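Local structure of mandelate racemase/muconate lactonizing enzyme, C-terminal domain protein (4DWD) at residues C98-W103 and P270-M275; E142-V147 and A181-E186. The protein binds magnesium and belongs to the mandelate racemase/muconate lactonizing enzyme family, so it may act as a hydro-lyase. All coordinates share one frame; numbering follows the deposited sequence.

Contact 1 is the deeper of the two, its centre about 9 Å from the centre of the chain, where helix 90-110 of the N-terminal region meets a loop of the C-terminal barrel. Contact 2 lies farther out, about 24 Å from that centre, and joins two neighbouring outer helices of the barrel, 140-154 and 174-188. The two share no element, and their centres stand about 34 Å apart. Both are apolar across the interface. In contact 1 a single isoleucine tip reaches a loop shaped partly by its own hydrogen bonds, through an Asx turn at D271; in contact 2 valines and an alanine mesh between helices whose charged residues take no part in the contact.

Contact 1. Residues C98-W103 and P270-M275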
# COMPACT_ATOMS: atom_id res chain seq x y z
N CYS B 98 5.47 -35.38 19.56
CA CYS B 98 4.32 -36.09 20.11
C CYS B 98 3.25 -36.32 19.05
O CYS B 98 2.64 -37.38 19.03
CB CYS B 98 3.74 -35.36 21.32
SG CYS B 98 4.87 -35.31 22.74
N ASP B 99 3.04 -35.34 18.17
CA ASP B 99 2.09 -35.51 17.08
C ASP B 99 2.46 -36.67 16.18
O ASP B 99 1.62 -37.50 15.82
CB ASP B 99 2.02 -34.24 16.23
CG ASP B 99 1.03 -34.35 15.11
OD1 ASP B 99 -0.18 -34.12 15.34
OD2 ASP B 99 1.43 -34.69 13.99
N ILE B 100 3.74 -36.76 15.83
CA ILE B 100 4.20 -37.81 14.93
C ILE B 100 4.00 -39.19 15.60
O ILE B 100 3.50 -40.14 14.97
CB ILE B 100 5.67 -37.60 14.51
CG1 ILE B 100 5.81 -36.34 13.62
CG2 ILE B 100 6.17 -38.81 13.72
CD1 ILE B 100 7.25 -35.84 13.53
N ALA B 101 4.33 -39.28 16.88
CA ALA B 101 4.17 -40.53 17.62
C ALA B 101 2.69 -40.96 17.69
O ALA B 101 2.39 -42.16 17.56
CB ALA B 101 4.77 -40.42 19.01
N LEU B 102 1.79 -40.00 17.90
CA LEU B 102 0.36 -40.31 17.97
C LEU B 102 -0.19 -40.74 16.63
O LEU B 102 -1.05 -41.61 16.57
CB LEU B 102 -0.45 -39.16 18.58
CG LEU B 102 -0.16 -38.93 20.08
CD1 LEU B 102 -0.90 -37.71 20.61
CD2 LEU B 102 -0.47 -40.17 20.93
N TRP B 103 0.31 -40.15 15.55
CA TRP B 103 -0.04 -40.60 14.20
C TRP B 103 0.44 -42.00 13.90
O TRP B 103 -0.26 -42.79 13.25
CB TRP B 103 0.51 -39.63 13.15
CG TRP B 103 -0.49 -38.58 12.76
CD1 TRP B 103 -0.52 -37.25 13.15
CD2 TRP B 103 -1.65 -38.75 11.88
NE1 TRP B 103 -1.58 -36.59 12.58
CE2 TRP B 103 -2.31 -37.44 11.81
CE3 TRP B 103 -2.20 -39.82 11.19
CZ2 TRP B 103 -3.46 -37.23 11.05
CZ3 TRP B 103 -3.37 -39.60 10.44
CH2 TRP B 103 -3.97 -38.34 10.37
N PRO B 270 8.84 -25.23 6.01
CA PRO B 270 8.82 -25.63 7.42
C PRO B 270 9.23 -27.12 7.56
O PRO B 270 9.20 -27.88 6.58
CB PRO B 270 7.35 -25.42 7.81
CG PRO B 270 6.59 -25.68 6.54
CD PRO B 270 7.48 -25.11 5.45
N ASP B 271 9.61 -27.51 8.78
CA ASP B 271 10.19 -28.84 9.05
C ASP B 271 9.30 -29.57 10.03
O ASP B 271 9.03 -29.07 11.14
CB ASP B 271 11.62 -28.66 9.62
CG ASP B 271 12.36 -29.95 9.84
OD1 ASP B 271 11.74 -30.96 10.24
OD2 ASP B 271 13.60 -29.95 9.65
N ILE B 272 8.88 -30.77 9.63
CA ILE B 272 7.95 -31.59 10.39
C ILE B 272 8.38 -31.97 11.82
O ILE B 272 7.52 -32.29 12.66
CB ILE B 272 7.60 -32.86 9.55
CG1 ILE B 272 6.29 -33.53 9.97
CG2 ILE B 272 8.76 -33.86 9.49
CD1 ILE B 272 5.69 -34.29 8.81
N VAL B 273 9.70 -31.96 12.09
CA VAL B 273 10.18 -32.24 13.44
C VAL B 273 10.55 -30.98 14.21
O VAL B 273 10.90 -31.05 15.40
CB VAL B 273 11.36 -33.26 13.49
CG1 VAL B 273 10.94 -34.58 12.89
CG2 VAL B 273 12.62 -32.74 12.81
N LYS B 274 10.44 -29.83 13.54
CA LYS B 274 10.62 -28.54 14.22
C LYS B 274 9.31 -27.92 14.69
O LYS B 274 9.29 -27.14 15.64
CB LYS B 274 11.34 -27.53 13.32
CG LYS B 274 12.78 -27.94 13.01
CD LYS B 274 13.44 -26.86 12.17
CE LYS B 274 14.86 -27.24 11.76
NZ LYS B 274 15.80 -27.20 12.92
N MSE B 275 8.22 -28.25 14.00
CA MSE B 275 6.91 -27.65 14.27
C MSE B 275 5.86 -28.53 13.65
O MSE B 275 6.11 -29.19 12.63
CB MSE B 275 6.84 -26.23 13.68
CG MSE B 275 7.00 -26.15 12.15
SE MSE B 275 5.27 -26.33 11.21
CE MSE B 275 4.65 -24.48 11.46
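I100, on helix 90-110 of the N-terminal domain, pushes its CD1 against the loop 270-275, which follows strand 267-268 of the C-terminal (β/α)-barrel, a meeting of the two domains of the enolase superfamily. The touch is small, 94 Å² in all, and lies wholly in the interior. Its tight part is that one methyl: CD1 comes 3.7 Å from the backbone O of I272 and 4.0 Å from CG1 of V273. With CG1 beside the backbone N (chi1 -67°) and the chain extended beyond it (chi2 163°), the isoleucine carries its tip out to the loop. V273 CG1, likewise beside its own backbone N, is the branch that meets this methyl. The looser part is the I272 side chain, whose CG1 stays 4.4 Å from I100 CD1. No solvent side opens here: V304 and A308 of helix 304-314 also pack on I100, and A308 and V312 on I272. The backbone of V273 also bonds that of S43. The loop keeps its shape by an Asx turn at D271, whose OD2 bonds to H298. The turn closes with V273 N donating to D271 OD1 at 2.9 Å, on the anti side and 24° out of the carboxylate plane.

Contact 2. Residues E142-V147 and A181-E186; sequences EVVREV and ARAVRE
Helices 142-147 and 181-186 run in broadly the same direction, crossing at -38° with their axes 9.4 Å apart, and V144 and V184 bring their CA atoms within 5.9 Å. They belong to consecutive outer helices of the (β/α)-barrel, with strand 158-162 between them in sequence. V184 is the hub on its helix. CG1 anti to the backbone N (chi1 171°) leaves CG2 beside that N, and CG2 is the branch that meets V143 CG1 at 3.6 Å and V147 CG2 at 4.1 Å. Both of those valines cross V184 at about a right angle, one helical turn apart, so the methyl is held between two successive turns. Beneath them, I161 of strand 158-162 touches both V147 and V184, tying the helix pair to the strand below. Toward the outer surface V144 and A183, both partly exposed, pack just as closely. Charged residues of the two segments stay off the interface: E146 pairs with R149, while R185 bonds to backbone oxygens of L217, G189 and A192. On that outer edge V144 sets CG2 over the small A183, 3.6 Å from its CB and 4.1 Å from its carbonyl O.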
# COMPACT_ATOMS: atom_id res chain seq x y z
N GLU B 142 37.24 -29.14 -2.86
CA GLU B 142 36.57 -29.97 -1.85
C GLU B 142 35.05 -29.97 -2.03
O GLU B 142 34.38 -31.00 -1.85
CB GLU B 142 36.95 -29.53 -0.43
CG GLU B 142 38.33 -30.01 -0.02
CD GLU B 142 38.95 -29.19 1.10
OE1 GLU B 142 38.28 -28.30 1.66
OE2 GLU B 142 40.13 -29.46 1.41
N VAL B 143 34.49 -28.81 -2.40
CA VAL B 143 33.07 -28.75 -2.69
C VAL B 143 32.74 -29.66 -3.87
O VAL B 143 31.83 -30.50 -3.80
CB VAL B 143 32.62 -27.31 -3.00
CG1 VAL B 143 31.16 -27.29 -3.44
CG2 VAL B 143 32.83 -26.39 -1.81
N VAL B 144 33.50 -29.51 -4.96
CA VAL B 144 33.28 -30.34 -6.14
C VAL B 144 33.41 -31.84 -5.83
O VAL B 144 32.56 -32.63 -6.22
CB VAL B 144 34.20 -29.90 -7.30
CG1 VAL B 144 34.07 -30.86 -8.49
CG2 VAL B 144 33.85 -28.47 -7.70
N ARG B 145 34.45 -32.21 -5.08
CA ARG B 145 34.66 -33.61 -4.72
C ARG B 145 33.47 -34.19 -3.95
O ARG B 145 33.00 -35.29 -4.27
CB ARG B 145 35.96 -33.79 -3.93
CG ARG B 145 36.27 -35.26 -3.68
CD ARG B 145 37.59 -35.48 -2.97
NE ARG B 145 37.90 -36.91 -2.92
CZ ARG B 145 38.47 -37.63 -3.90
NH1 ARG B 145 38.82 -37.08 -5.07
NH2 ARG B 145 38.68 -38.92 -3.70
N GLU B 146 32.97 -33.45 -2.97
CA GLU B 146 31.88 -33.96 -2.15
C GLU B 146 30.58 -34.03 -2.94
O GLU B 146 29.83 -35.00 -2.82
CB GLU B 146 31.72 -33.11 -0.88
CG GLU B 146 30.61 -33.58 0.07
CD GLU B 146 30.78 -34.99 0.64
OE1 GLU B 146 31.82 -35.66 0.47
OE2 GLU B 146 29.81 -35.44 1.29
N VAL B 147 30.31 -33.02 -3.77
CA VAL B 147 29.11 -33.09 -4.61
C VAL B 147 29.17 -34.30 -5.55
O VAL B 147 28.20 -35.05 -5.66
CB VAL B 147 28.89 -31.78 -5.41
CG1 VAL B 147 27.74 -31.95 -6.41
CG2 VAL B 147 28.61 -30.62 -4.46
N ALA B 181 29.75 -22.03 -6.48
CA ALA B 181 28.52 -22.27 -7.24
C ALA B 181 28.82 -22.53 -8.72
O ALA B 181 28.23 -23.43 -9.33
CB ALA B 181 27.54 -21.12 -7.07
N ARG B 182 29.76 -21.77 -9.28
CA ARG B 182 30.17 -21.94 -10.67
C ARG B 182 30.79 -23.31 -10.91
O ARG B 182 30.45 -24.01 -11.87
CB ARG B 182 31.13 -20.82 -11.10
CG ARG B 182 31.66 -20.98 -12.53
CD ARG B 182 32.47 -19.77 -12.95
NE ARG B 182 31.58 -18.71 -13.44
CZ ARG B 182 31.18 -18.59 -14.70
NH1 ARG B 182 31.60 -19.43 -15.63
NH2 ARG B 182 30.37 -17.60 -15.04
N ALA B 183 31.70 -23.71 -10.01
CA ALA B 183 32.37 -25.00 -10.16
C ALA B 183 31.38 -26.17 -10.09
O ALA B 183 31.54 -27.18 -10.80
CB ALA B 183 33.44 -25.14 -9.10
N VAL B 184 30.36 -26.04 -9.24
CA VAL B 184 29.35 -27.07 -9.11
C VAL B 184 28.49 -27.16 -10.38
O VAL B 184 28.19 -28.26 -10.85
CB VAL B 184 28.52 -26.92 -7.81
CG1 VAL B 184 27.32 -27.88 -7.79
CG2 VAL B 184 29.41 -27.18 -6.59
N ARG B 185 28.13 -26.01 -10.95
CA ARG B 185 27.42 -26.01 -12.24
C ARG B 185 28.26 -26.72 -13.32
O ARG B 185 27.74 -27.51 -14.10
CB ARG B 185 27.05 -24.59 -12.66
CG ARG B 185 26.63 -24.45 -14.12
CD ARG B 185 25.37 -25.25 -14.46
NE ARG B 185 24.20 -24.69 -13.80
CZ ARG B 185 23.04 -25.33 -13.62
NH1 ARG B 185 22.87 -26.59 -14.03
NH2 ARG B 185 22.05 -24.70 -13.02
N GLU B 186 29.56 -26.43 -13.34
CA GLU B 186 30.43 -27.04 -14.35
C GLU B 186 30.52 -28.56 -14.18
O GLU B 186 30.54 -29.31 -15.16
CB GLU B 186 31.81 -26.38 -14.32
CG GLU B 186 31.75 -24.95 -14.83
CD GLU B 186 33.07 -24.21 -14.82
OE1 GLU B 186 34.12 -24.83 -14.57
OE2 GLU B 186 33.04 -22.98 -15.07